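Local structure of trehalose-6-phosphate phosphatase (Candida albicans, 5DXF) at residues I201-Y206 and A222-F227; V230-S235 and R266-C271; D435-T440 and T461-V466; P454-E459 and I471-W476. The protein carries an N-terminal domain of glycosyltransferase family 20 and belongs to the GT-B clan, whose members pair two Rossmann-like halves across a cleft. One frame throughout, in Å; residues are numbered along the deposited sequence.

Contact 1: I201-Y206 and A222-F227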
loop_
_atom_site.group_PDB
_atom_site.type_symbol
_atom_site.label_atom_id
_atom_site.label_comp_id
_atom_site.label_asym_id
_atom_site.label_seq_id
_atom_site.Cartn_x
_atom_site.Cartn_y
_atom_site.Cartn_z
ATOM N N ILE A 201 12.235 -13.084 -12.485
ATOM C CA ILE A 201 11.708 -13.161 -11.131
ATOM C C ILE A 201 11.401 -11.797 -10.549
ATOM O O ILE A 201 12.234 -10.905 -10.573
ATOM C CB ILE A 201 12.661 -13.899 -10.173
ATOM C CG1 ILE A 201 13.198 -15.163 -10.825
ATOM C CG2 ILE A 201 11.938 -14.266 -8.895
ATOM C CD1 ILE A 201 12.173 -16.269 -10.921
ATOM N N TRP A 202 10.190 -11.653 -10.030
ATOM C CA TRP A 202 9.771 -10.426 -9.387
ATOM C C TRP A 202 9.395 -10.737 -7.956
ATOM O O TRP A 202 8.582 -11.606 -7.711
ATOM C CB TRP A 202 8.571 -9.851 -10.126
ATOM C CG TRP A 202 8.337 -8.432 -9.842
ATOM C CD1 TRP A 202 8.781 -7.741 -8.776
ATOM C CD2 TRP A 202 7.593 -7.513 -10.636
ATOM N NE1 TRP A 202 8.367 -6.446 -8.846
ATOM C CE2 TRP A 202 7.631 -6.279 -9.983
ATOM C CE3 TRP A 202 6.897 -7.613 -11.838
ATOM C CZ2 TRP A 202 7.006 -5.154 -10.484
ATOM C CZ3 TRP A 202 6.279 -6.495 -12.335
ATOM C CH2 TRP A 202 6.335 -5.282 -11.661
ATOM N N ILE A 203 9.984 -10.023 -7.009
ATOM C CA ILE A 203 9.680 -10.241 -5.603
ATOM C C ILE A 203 9.285 -8.957 -4.908
ATOM O O ILE A 203 9.861 -7.906 -5.160
ATOM C CB ILE A 203 10.851 -10.858 -4.846
ATOM C CG1 ILE A 203 11.309 -12.137 -5.526
ATOM C CG2 ILE A 203 10.435 -11.157 -3.425
ATOM C CD1 ILE A 203 12.769 -12.111 -5.906
ATOM N N HIS A 204 8.311 -9.031 -4.015
ATOM C CA HIS A 204 7.832 -7.825 -3.365
ATOM C C HIS A 204 7.956 -7.791 -1.850
ATOM O O HIS A 204 7.591 -8.724 -1.158
ATOM C CB HIS A 204 6.383 -7.567 -3.754
ATOM C CG HIS A 204 6.118 -7.697 -5.217
ATOM N ND1 HIS A 204 5.766 -6.626 -6.004
ATOM C CD2 HIS A 204 6.132 -8.771 -6.033
ATOM C CE1 HIS A 204 5.584 -7.031 -7.244
ATOM N NE2 HIS A 204 5.804 -8.330 -7.289
ATOM N N ASP A 205 8.499 -6.688 -1.363
ATOM C CA ASP A 205 8.353 -6.231 0.012
ATOM C C ASP A 205 9.240 -6.845 1.086
ATOM O O ASP A 205 10.074 -7.687 0.820
ATOM C CB ASP A 205 6.892 -6.258 0.440
ATOM C CG ASP A 205 6.288 -4.885 0.507
ATOM O OD1 ASP A 205 6.960 -3.918 0.121
ATOM O OD2 ASP A 205 5.135 -4.766 0.943
ATOM N N TYR A 206 9.025 -6.387 2.309
ATOM C CA TYR A 206 9.893 -6.651 3.449
ATOM C C TYR A 206 9.968 -8.089 3.945
ATOM O O TYR A 206 10.918 -8.460 4.616
ATOM C CB TYR A 206 9.593 -5.682 4.589
ATOM C CG TYR A 206 8.144 -5.600 4.961
ATOM C CD1 TYR A 206 7.248 -4.910 4.177
ATOM C CD2 TYR A 206 7.676 -6.211 6.104
ATOM C CE1 TYR A 206 5.916 -4.833 4.524
ATOM C CE2 TYR A 206 6.353 -6.142 6.459
ATOM C CZ TYR A 206 5.478 -5.450 5.668
ATOM O OH TYR A 206 4.161 -5.387 6.027
ATOM N N ALA A 222 20.481 -15.226 -13.120
ATOM C CA ALA A 222 19.051 -15.105 -13.390
ATOM C C ALA A 222 18.665 -13.634 -13.326
ATOM O O ALA A 222 19.261 -12.869 -12.567
ATOM C CB ALA A 222 18.232 -15.920 -12.399
ATOM N N TYR A 223 17.677 -13.238 -14.122
ATOM C CA TYR A 223 17.185 -11.866 -14.080
ATOM C C TYR A 223 16.217 -11.715 -12.916
ATOM O O TYR A 223 15.134 -12.303 -12.917
ATOM C CB TYR A 223 16.509 -11.484 -15.395
ATOM C CG TYR A 223 17.129 -12.145 -16.602
ATOM C CD1 TYR A 223 18.452 -11.906 -16.947
ATOM C CD2 TYR A 223 16.391 -13.008 -17.399
ATOM C CE1 TYR A 223 19.024 -12.511 -18.047
ATOM C CE2 TYR A 223 16.954 -13.618 -18.502
ATOM C CZ TYR A 223 18.270 -13.367 -18.822
ATOM O OH TYR A 223 18.836 -13.971 -19.922
ATOM N N ILE A 224 16.615 -10.932 -11.920
ATOM C CA ILE A 224 15.819 -10.777 -10.711
ATOM C C ILE A 224 15.566 -9.308 -10.397
ATOM O O ILE A 224 16.495 -8.499 -10.354
ATOM C CB ILE A 224 16.498 -11.447 -9.501
ATOM C CG1 ILE A 224 16.694 -12.940 -9.773
ATOM C CG2 ILE A 224 15.673 -11.236 -8.243
ATOM C CD1 ILE A 224 17.263 -13.697 -8.618
ATOM N N GLY A 225 14.308 -8.983 -10.153
ATOM C CA GLY A 225 13.912 -7.636 -9.795
ATOM C C GLY A 225 13.231 -7.590 -8.441
ATOM O O GLY A 225 12.411 -8.439 -8.128
ATOM N N PHE A 226 13.584 -6.609 -7.625
ATOM C CA PHE A 226 12.916 -6.445 -6.353
ATOM C C PHE A 226 12.234 -5.094 -6.235
ATOM O O PHE A 226 12.816 -4.063 -6.521
ATOM C CB PHE A 226 13.883 -6.668 -5.197
ATOM C CG PHE A 226 13.220 -6.658 -3.857
ATOM C CD1 PHE A 226 12.838 -7.834 -3.258
ATOM C CD2 PHE A 226 12.958 -5.468 -3.212
ATOM C CE1 PHE A 226 12.217 -7.829 -2.031
ATOM C CE2 PHE A 226 12.337 -5.452 -1.989
ATOM C CZ PHE A 226 11.969 -6.636 -1.399
ATOM N N PHE A 227 10.983 -5.111 -5.812
ATOM C CA PHE A 227 10.268 -3.879 -5.563
ATOM C C PHE A 227 9.818 -3.750 -4.113
ATOM O O PHE A 227 9.264 -4.668 -3.541
ATOM C CB PHE A 227 9.076 -3.741 -6.491
ATOM C CG PHE A 227 8.538 -2.359 -6.550
ATOM C CD1 PHE A 227 7.613 -1.932 -5.640
ATOM C CD2 PHE A 227 8.981 -1.481 -7.501
ATOM C CE1 PHE A 227 7.125 -0.650 -5.678
ATOM C CE2 PHE A 227 8.495 -0.196 -7.555
ATOM C CZ PHE A 227 7.562 0.219 -6.640
#

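Contact 2: V230-S235 and R266-C271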
loop_
_atom_site.group_PDB
_atom_site.type_symbol
_atom_site.label_atom_id
_atom_site.label_comp_id
_atom_site.label_asym_id
_atom_site.label_seq_id
_atom_site.Cartn_x
_atom_site.Cartn_y
_atom_site.Cartn_z
ATOM N N VAL A 230 6.727 -0.638 0.660
ATOM C CA VAL A 230 6.846 0.179 1.860
ATOM C C VAL A 230 8.015 1.158 1.742
ATOM O O VAL A 230 8.880 0.977 0.881
ATOM C CB VAL A 230 7.032 -0.713 3.114
ATOM C CG1 VAL A 230 5.730 -1.413 3.446
ATOM C CG2 VAL A 230 8.150 -1.729 2.896
ATOM N N PRO A 231 8.100 2.119 2.638
ATOM C CA PRO A 231 9.203 3.077 2.635
ATOM C C PRO A 231 10.529 2.445 3.026
ATOM O O PRO A 231 10.548 1.411 3.659
ATOM C CB PRO A 231 8.791 4.069 3.707
ATOM C CG PRO A 231 7.319 4.000 3.725
ATOM C CD PRO A 231 6.967 2.583 3.442
ATOM N N PHE A 232 11.631 3.053 2.616
ATOM C CA PHE A 232 12.936 2.626 3.090
ATOM C C PHE A 232 13.522 3.662 4.024
ATOM O O PHE A 232 13.513 4.850 3.735
ATOM C CB PHE A 232 13.906 2.322 1.958
ATOM C CG PHE A 232 14.949 1.317 2.327
ATOM C CD1 PHE A 232 14.709 -0.024 2.179
ATOM C CD2 PHE A 232 16.159 1.718 2.848
ATOM C CE1 PHE A 232 15.656 -0.952 2.532
ATOM C CE2 PHE A 232 17.117 0.801 3.203
ATOM C CZ PHE A 232 16.862 -0.539 3.048
ATOM N N PRO A 233 14.026 3.139 5.224
ATOM C CA PRO A 233 14.488 4.172 6.160
ATOM C C PRO A 233 15.897 4.692 5.921
ATOM O O PRO A 233 16.701 4.001 5.323
ATOM C CB PRO A 233 14.421 3.473 7.502
ATOM C CG PRO A 233 14.917 2.123 7.205
ATOM C CD PRO A 233 14.314 1.771 5.890
ATOM N N SER A 234 16.199 5.854 6.482
ATOM C CA SER A 234 17.508 6.487 6.420
ATOM C C SER A 234 18.485 5.623 7.163
ATOM O O SER A 234 18.089 4.793 7.960
ATOM C CB SER A 234 17.463 7.830 7.123
ATOM O OG SER A 234 18.013 8.849 6.332
ATOM N N SER A 235 19.763 5.774 6.856
ATOM C CA SER A 235 20.790 4.925 7.430
ATOM C C SER A 235 20.739 4.980 8.953
ATOM O O SER A 235 21.037 4.012 9.620
ATOM C CB SER A 235 22.176 5.315 6.908
ATOM O OG SER A 235 22.357 6.713 6.913
ATOM N N ARG A 266 17.325 7.116 -2.340
ATOM C CA ARG A 266 18.496 7.768 -1.758
ATOM C C ARG A 266 18.907 7.112 -0.439
ATOM O O ARG A 266 20.096 6.887 -0.190
ATOM C CB ARG A 266 18.228 9.262 -1.548
ATOM C CG ARG A 266 17.913 10.016 -2.836
ATOM C CD ARG A 266 17.793 11.522 -2.621
ATOM N NE ARG A 266 16.776 11.870 -1.633
ATOM C CZ ARG A 266 16.334 13.105 -1.421
ATOM N NH1 ARG A 266 16.811 14.117 -2.133
ATOM N NH2 ARG A 266 15.408 13.331 -0.498
ATOM N N HIS A 267 17.919 6.794 0.392
ATOM C CA HIS A 267 18.177 6.174 1.688
ATOM C C HIS A 267 18.758 4.772 1.549
ATOM O O HIS A 267 19.655 4.389 2.301
ATOM C CB HIS A 267 16.898 6.126 2.522
ATOM C CG HIS A 267 16.432 7.472 2.981
ATOM N ND1 HIS A 267 15.140 7.711 3.393
ATOM C CD2 HIS A 267 17.090 8.649 3.091
ATOM C CE1 HIS A 267 15.020 8.982 3.735
ATOM N NE2 HIS A 267 16.188 9.572 3.564
ATOM N N PHE A 268 18.241 4.009 0.591
ATOM C CA PHE A 268 18.746 2.663 0.354
ATOM C C PHE A 268 20.186 2.712 -0.129
ATOM O O PHE A 268 21.027 1.937 0.331
ATOM C CB PHE A 268 17.878 1.925 -0.660
ATOM C CG PHE A 268 18.390 0.558 -1.009
ATOM C CD1 PHE A 268 18.154 -0.517 -0.172
ATOM C CD2 PHE A 268 19.108 0.348 -2.175
ATOM C CE1 PHE A 268 18.623 -1.774 -0.487
ATOM C CE2 PHE A 268 19.580 -0.907 -2.497
ATOM C CZ PHE A 268 19.336 -1.970 -1.651
ATOM N N ILE A 269 20.460 3.622 -1.060
ATOM C CA ILE A 269 21.815 3.814 -1.569
ATOM C C ILE A 269 22.787 4.172 -0.446
ATOM O O ILE A 269 23.849 3.543 -0.301
ATOM C CB ILE A 269 21.843 4.905 -2.657
ATOM C CG1 ILE A 269 21.158 4.386 -3.924
ATOM C CG2 ILE A 269 23.267 5.341 -2.947
ATOM C CD1 ILE A 269 20.910 5.435 -4.960
ATOM N N SER A 270 22.370 5.102 0.401
ATOM C CA SER A 270 23.170 5.535 1.532
ATOM C C SER A 270 23.428 4.403 2.495
ATOM O O SER A 270 24.520 4.245 2.994
ATOM C CB SER A 270 22.454 6.648 2.271
ATOM O OG SER A 270 23.353 7.683 2.592
ATOM N N CYS A 271 22.407 3.610 2.747
ATOM C CA CYS A 271 22.539 2.400 3.559
ATOM C C CYS A 271 23.559 1.428 2.984
ATOM O O CYS A 271 24.406 0.909 3.711
ATOM C CB CYS A 271 21.189 1.695 3.696
ATOM S SG CYS A 271 20.092 2.368 4.959
#

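Contact 3: D435-T440 and T461-V466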
loop_
_atom_site.group_PDB
_atom_site.type_symbol
_atom_site.label_atom_id
_atom_site.label_comp_id
_atom_site.label_asym_id
_atom_site.label_seq_id
_atom_site.Cartn_x
_atom_site.Cartn_y
_atom_site.Cartn_z
ATOM N N ASP A 435 4.169 6.570 4.264
ATOM C CA ASP A 435 3.802 5.378 3.504
ATOM C C ASP A 435 4.492 5.321 2.145
ATOM O O ASP A 435 5.054 6.314 1.680
ATOM C CB ASP A 435 2.280 5.299 3.318
ATOM C CG ASP A 435 1.694 6.528 2.633
ATOM O OD1 ASP A 435 2.422 7.252 1.921
ATOM O OD2 ASP A 435 0.481 6.766 2.803
ATOM N N GLY A 436 4.443 4.154 1.513
ATOM C CA GLY A 436 4.961 4.000 0.168
ATOM C C GLY A 436 4.040 4.673 -0.828
ATOM O O GLY A 436 4.474 5.495 -1.634
ATOM N N MET A 437 2.756 4.331 -0.759
ATOM C CA MET A 437 1.760 4.903 -1.657
ATOM C C MET A 437 0.356 4.871 -1.065
ATOM O O MET A 437 -0.026 3.912 -0.396
ATOM C CB MET A 437 1.768 4.166 -2.998
ATOM C CG MET A 437 2.548 4.883 -4.081
ATOM S SD MET A 437 1.888 6.531 -4.386
ATOM C CE MET A 437 3.286 7.307 -5.186
ATOM N N ASN A 438 -0.408 5.929 -1.321
ATOM C CA ASN A 438 -1.803 5.982 -0.906
ATOM C C ASN A 438 -2.732 5.698 -2.082
ATOM O O ASN A 438 -2.998 6.573 -2.906
ATOM C CB ASN A 438 -2.131 7.340 -0.287
ATOM C CG ASN A 438 -3.460 7.339 0.445
ATOM O OD1 ASN A 438 -4.494 7.700 -0.117
ATOM N ND2 ASN A 438 -3.438 6.927 1.708
ATOM N N THR A 439 -3.216 4.462 -2.151
ATOM C CA THR A 439 -4.105 4.014 -3.217
ATOM C C THR A 439 -5.447 4.750 -3.190
ATOM O O THR A 439 -6.014 5.099 -4.237
ATOM C CB THR A 439 -4.350 2.492 -3.106
ATOM O OG1 THR A 439 -3.107 1.794 -3.255
ATOM C CG2 THR A 439 -5.326 2.014 -4.164
ATOM N N THR A 440 -5.935 4.991 -1.977
ATOM C CA THR A 440 -7.237 5.607 -1.749
ATOM C C THR A 440 -7.368 6.975 -2.419
ATOM O O THR A 440 -8.431 7.313 -2.937
ATOM C CB THR A 440 -7.515 5.751 -0.237
ATOM O OG1 THR A 440 -7.452 4.460 0.383
ATOM C CG2 THR A 440 -8.888 6.361 0.012
ATOM N N THR A 461 3.124 11.777 2.454
ATOM C CA THR A 461 2.724 10.556 1.766
ATOM C C THR A 461 3.425 10.479 0.415
ATOM O O THR A 461 3.765 11.503 -0.180
ATOM C CB THR A 461 1.193 10.464 1.573
ATOM O OG1 THR A 461 0.840 9.129 1.194
ATOM C CG2 THR A 461 0.715 11.430 0.502
ATOM N N GLY A 462 3.650 9.257 -0.057
ATOM C CA GLY A 462 4.350 9.039 -1.308
ATOM C C GLY A 462 3.592 9.571 -2.510
ATOM O O GLY A 462 4.193 9.938 -3.515
ATOM N N THR A 463 2.269 9.619 -2.408
ATOM C CA THR A 463 1.434 10.046 -3.529
ATOM C C THR A 463 1.636 11.530 -3.833
ATOM O O THR A 463 1.452 11.973 -4.968
ATOM C CB THR A 463 -0.057 9.759 -3.258
ATOM O OG1 THR A 463 -0.226 8.376 -2.923
ATOM C CG2 THR A 463 -0.890 10.063 -4.487
ATOM N N ALA A 464 2.043 12.293 -2.822
ATOM C CA ALA A 464 2.410 13.690 -3.031
ATOM C C ALA A 464 3.502 13.815 -4.098
ATOM O O ALA A 464 3.607 14.844 -4.767
ATOM C CB ALA A 464 2.867 14.327 -1.726
ATOM N N THR A 465 4.305 12.763 -4.258
ATOM C CA THR A 465 5.344 12.740 -5.282
ATOM C C THR A 465 4.767 12.756 -6.695
ATOM O O THR A 465 5.331 13.399 -7.590
ATOM C CB THR A 465 6.263 11.509 -5.118
ATOM O OG1 THR A 465 7.183 11.742 -4.043
ATOM C CG2 THR A 465 7.045 11.226 -6.394
ATOM N N VAL A 466 3.642 12.077 -6.908
ATOM C CA VAL A 466 3.092 11.997 -8.260
ATOM C C VAL A 466 2.010 13.048 -8.517
ATOM O O VAL A 466 1.970 13.641 -9.595
ATOM C CB VAL A 466 2.526 10.579 -8.564
ATOM C CG1 VAL A 466 3.599 9.533 -8.305
ATOM C CG2 VAL A 466 1.274 10.273 -7.745
#

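Contact 4: P454-E459 and I471-W476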
loop_
_atom_site.group_PDB
_atom_site.type_symbol
_atom_site.label_atom_id
_atom_site.label_comp_id
_atom_site.label_asym_id
_atom_site.label_seq_id
_atom_site.Cartn_x
_atom_site.Cartn_y
_atom_site.Cartn_z
ATOM N N PRO A 454 -12.661 18.023 -4.178
ATOM C CA PRO A 454 -11.248 18.251 -3.849
ATOM C C PRO A 454 -10.580 17.166 -2.996
ATOM O O PRO A 454 -11.195 16.509 -2.138
ATOM C CB PRO A 454 -11.278 19.579 -3.079
ATOM C CG PRO A 454 -12.652 19.681 -2.545
ATOM C CD PRO A 454 -13.529 19.059 -3.590
ATOM N N LEU A 455 -9.288 17.002 -3.256
ATOM C CA LEU A 455 -8.438 16.090 -2.511
ATOM C C LEU A 455 -7.359 16.865 -1.765
ATOM O O LEU A 455 -6.628 17.659 -2.359
ATOM C CB LEU A 455 -7.796 15.067 -3.448
ATOM C CG LEU A 455 -6.603 14.304 -2.869
ATOM C CD1 LEU A 455 -7.054 13.346 -1.778
ATOM C CD2 LEU A 455 -5.843 13.571 -3.963
ATOM N N ILE A 456 -7.274 16.641 -0.460
ATOM C CA ILE A 456 -6.209 17.218 0.345
ATOM C C ILE A 456 -5.209 16.126 0.705
ATOM O O ILE A 456 -5.583 15.057 1.201
ATOM C CB ILE A 456 -6.748 17.883 1.621
ATOM C CG1 ILE A 456 -7.845 18.888 1.272
ATOM C CG2 ILE A 456 -5.621 18.575 2.374
ATOM C CD1 ILE A 456 -8.347 19.675 2.464
ATOM N N LEU A 457 -3.936 16.404 0.444
ATOM C CA LEU A 457 -2.894 15.392 0.521
ATOM C C LEU A 457 -1.779 15.792 1.480
ATOM O O LEU A 457 -1.296 16.926 1.457
ATOM C CB LEU A 457 -2.322 15.128 -0.875
ATOM C CG LEU A 457 -1.972 13.681 -1.217
ATOM C CD1 LEU A 457 -3.174 12.795 -0.960
ATOM C CD2 LEU A 457 -1.523 13.563 -2.666
ATOM N N SER A 458 -1.387 14.852 2.333
ATOM C CA SER A 458 -0.257 15.054 3.227
ATOM C C SER A 458 1.004 15.128 2.383
ATOM O O SER A 458 1.144 14.391 1.409
ATOM C CB SER A 458 -0.157 13.926 4.259
ATOM O OG SER A 458 1.061 13.989 4.979
ATOM N N GLU A 459 1.915 16.026 2.737
ATOM C CA GLU A 459 3.144 16.177 1.970
ATOM C C GLU A 459 4.112 15.036 2.261
ATOM O O GLU A 459 5.111 14.861 1.561
ATOM C CB GLU A 459 3.803 17.521 2.272
ATOM C CG GLU A 459 4.236 17.687 3.717
ATOM C CD GLU A 459 4.769 19.074 4.002
ATOM O OE1 GLU A 459 4.235 20.045 3.427
ATOM O OE2 GLU A 459 5.726 19.194 4.796
ATOM N N ILE A 471 -3.873 19.786 -3.613
ATOM C CA ILE A 471 -3.759 20.599 -2.410
ATOM C C ILE A 471 -2.946 19.832 -1.372
ATOM O O ILE A 471 -3.140 18.635 -1.187
ATOM C CB ILE A 471 -5.146 20.969 -1.842
ATOM C CG1 ILE A 471 -6.012 21.609 -2.930
ATOM C CG2 ILE A 471 -5.008 21.912 -0.661
ATOM C CD1 ILE A 471 -7.409 21.983 -2.469
ATOM N N MET A 472 -2.046 20.519 -0.688
ATOM C CA MET A 472 -1.112 19.848 0.190
ATOM C C MET A 472 -1.184 20.374 1.598
ATOM O O MET A 472 -1.507 21.531 1.821
ATOM C CB MET A 472 0.295 20.022 -0.340
ATOM C CG MET A 472 0.487 19.443 -1.717
ATOM S SD MET A 472 0.896 17.710 -1.622
ATOM C CE MET A 472 1.435 17.414 -3.290
ATOM N N VAL A 473 -0.891 19.508 2.554
ATOM C CA VAL A 473 -0.942 19.895 3.949
ATOM C C VAL A 473 0.180 19.272 4.767
ATOM O O VAL A 473 0.760 18.273 4.379
ATOM C CB VAL A 473 -2.331 19.594 4.545
ATOM C CG1 VAL A 473 -2.433 18.179 5.088
ATOM C CG2 VAL A 473 -2.737 20.642 5.560
ATOM N N ASN A 474 0.470 19.874 5.909
ATOM C CA ASN A 474 1.268 19.219 6.917
ATOM C C ASN A 474 0.309 18.652 7.955
ATOM O O ASN A 474 -0.325 19.383 8.689
ATOM C CB ASN A 474 2.227 20.220 7.553
ATOM C CG ASN A 474 3.084 19.609 8.639
ATOM O OD1 ASN A 474 3.414 18.434 8.604
ATOM N ND2 ASN A 474 3.455 20.416 9.602
ATOM N N PRO A 475 0.219 17.336 8.018
ATOM C CA PRO A 475 -0.755 16.668 8.890
ATOM C C PRO A 475 -0.505 16.951 10.368
ATOM O O PRO A 475 -1.449 16.958 11.157
ATOM C CB PRO A 475 -0.552 15.182 8.574
ATOM C CG PRO A 475 0.823 15.095 8.010
ATOM C CD PRO A 475 1.022 16.369 7.250
ATOM N N TRP A 476 0.751 17.189 10.729
ATOM C CA TRP A 476 1.100 17.527 12.102
ATOM C C TRP A 476 0.567 18.907 12.471
ATOM O O TRP A 476 0.255 19.174 13.630
ATOM C CB TRP A 476 2.615 17.473 12.301
ATOM C CG TRP A 476 3.206 16.140 11.972
ATOM C CD1 TRP A 476 3.862 15.794 10.826
ATOM C CD2 TRP A 476 3.190 14.968 12.795
ATOM N NE1 TRP A 476 4.259 14.480 10.886
ATOM C CE2 TRP A 476 3.858 13.951 12.085
ATOM C CE3 TRP A 476 2.677 14.680 14.063
ATOM C CZ2 TRP A 476 4.028 12.668 12.601
ATOM C CZ3 TRP A 476 2.846 13.406 14.573
ATOM C CH2 TRP A 476 3.514 12.416 13.844
#

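Contact 1: I201-Y206 and A222-F227
The Phe-226 ring has the carbonyl oxygen of Ile-203 over one face, displaced toward the rim, with Phe-226 CD1 3.5 Å from Ile-203 O. At its edge, near the ring plane, Asp-205 O approaches Phe-226 CZ. The indole of Trp-202 lies on the other side of the sheet: His-204 CE1 sits above one of its faces, and Phe-227 CB meets NE1 of Trp-202 at the ring edge, 3.7 Å away. Trp-202 and Phe-227 run alongside each other, pointing the same way; Phe-519 also stacks on the indole, and Trp-515 meets both rings.

With CG anti to the backbone N (chi1 -174°), the Phe-226 ring swings back across Ile-203, whose CB is 4.0 Å from Phe-226 CD1. On the same side of the sheet, Ile-203 CD1 touches Ile-224 CG2 at 3.8 Å, and helix 211-218 packs over these residues through Leu-211, Pro-212 and Leu-215.

Five backbone hydrogen bonds join the strands. Gly-225 donates from N to Ile-201 O (2.9 Å) and accepts at O from Ile-203 N (3.1 Å); Asp-205 N to Phe-227 O (3.1 Å) closes the series. The strand segments run parallel, their axes 4.9 Å apart at an angle of 20°. Strand 200-204, helix 211-218 and strand 223-227 form a beta-alpha-beta unit within the large sheet, consistent with the N-terminal Rossmann-like half of a GT-B fold.

Contact 2: V230-S235 and R266-C271
The carbonyl oxygen of Phe-232 receives two weak hydrogen bonds, one from ND1 of His-267 and one from NH2 of Arg-434. His-267 ND1 lies 3.3 Å from Phe-232 O with an angle of 155° at the hydrogen, and the oxygen sits at the edge of the imidazole, near its plane. Ser-234 comes over a face of the same imidazole: its CB makes a CH-pi contact 4.1 Å from the ring centroid, and its OG sits above the CD2-NE2 side. One edge of the histidine is thus weakly bonded to the loop backbone while Ser-234 covers one of its faces.

Phe-232 and Phe-268 form a T-shaped pair, the edge of Phe-268 directed at the face of Phe-232, with centroids 5.1 Å apart and planes at 83°. CG of Phe-268, anti to the backbone N (chi1 177°), places Phe-268 CD1 3.5 Å from Phe-232 CZ. Pro-233 CD lies over the opposite face of Phe-232. Cys-271 SG approaches the edge, 3.8 Å from Phe-232 CE2, and also packs 3.6 Å from Ser-235 CA.

Phe-160, Phe-238 and Met-251 extend this hydrophobic cluster. The loop at the C-terminal end of parallel strand 223-227 is thereby packed on helix 262-274, which follows the neighbouring strand 256-259, consistent with the Rossmann-like half of a GT-B fold.

Contact 3: D435-T440 and T461-V466
Residues 435-438 form a loop leading into helix 439-447, while 462-466 curl through a turn of helical backbone angles; the two segments have their closest CA pair at Met-437 and Gly-462, 4.9 Å apart. Gly-462 has no side chain to stand between the backbones, and its CA-H points at Gly-436 O over 3.6 Å.

Asp-435 OD1 accepts two hydrogen bonds. Thr-461 OG1 donates to its syn lone pair at 2.6 Å. Gly-462 N lies 3.1 Å from Asp-435 OD1, nearly along the carboxylate C-O axis, with 163° at the hydrogen. The carboxylate is brought here by a chi1 of 57°, which sets CG between the backbone N and the carbonyl carbon. Its other oxygen, OD2, forms a salt bridge with Arg-344 NH1, so bonds on both oxygens fix the rotation of the group.

Thr-463 OG1 accepts from Asn-438 N at 2.9 Å, and the side chain of Met-437 passes across Thr-463 at about a right angle, SD 3.2 Å from Thr-463 OG1. The thioether chain is bent at chi2, which returns its end to the 461-466 turn, where CE packs 3.8 Å from Val-466 CG1.

Asn-438 is the N-cap of helix 439-447, and Thr-463 leans on Ser-441 and Leu-442 of that helix. The capped loop and the turn, which in sequence belongs to the connection from strand 455-458 to strand 471-473, are consistent with strand-end loops of the C-terminal Rossmann-like half of a GT-B fold. Toward the other half, Met-437 reaches Gln-260 and Pro-298, in the loops after strands 256-259 and 290-296.

Contact 4: P454-E459 and I471-W476
Ile-456 keeps CG1 anti to its carbonyl carbon (chi1 -53°), which leaves the CG2 branch turned toward Val-473, 4.1 Å from its CB. Ser-458, with OG anti to the backbone N (chi1 170°), extends its hydroxyl beside the pyrrolidine of Pro-475, near CG and CD. That hydroxyl is hydrogen-bonded to Ser-432 O and Phe-460 N; its contact with the proline ring is van der Waals.

Three backbone hydrogen bonds join the strands in parallel register. Leu-457 uses both its polar backbone atoms: N donates to Ile-471 O at 2.9 Å, and O accepts from Val-473 N at 2.8 Å. Val-473 O in turn takes the N-H of Glu-459 at 3.0 Å, just past the end of strand 455-458. The short strand axes approach to 4.5 Å at an angle of 39°.

Strand 471-473 is an outer member of a three-strand parallel sheet in which 455-458 is central and 428-430 lies beyond, consistent with part of the C-terminal Rossmann-like half of a GT-B fold. Ile-456, Ile-471 and Val-473 share one face of it, and helix 478-489 packs there through Val-481 and Thr-484.

Leu-457 and Met-472 occupy the other face. Met-472 brings SD to 4.2 Å from Leu-457 CB, and Leu-457 also touches Ser-441 of helix 439-447. At the end of the pairing, the Glu-459 side chain runs along the Val-473 carbonyl, Glu-459 CG 3.6 Å from Val-473 O.

The four contacts follow a path from one half of the molecule to the other. Contacts 1 and 2, with centres about 17 Å apart, are joined where Asp-205 OD1, which is hydrogen-bonded to His-229 N, also lies 3.3 Å from Val-230 N. From contact 2 the path reaches contact 3 through Pro-231, whose CG packs 3.5 Å from Asp-435 C; these centres are also about 17 Å apart, and the touch probably spans the meeting of the two GT-B halves. Contacts 3 and 4 interleave along the chain, and Ala-464 CB rests 3.6 Å from Ser-458 O. Contacts 1 and 4, about 32 Å apart between centres, lie on opposite sides of the chain's centre.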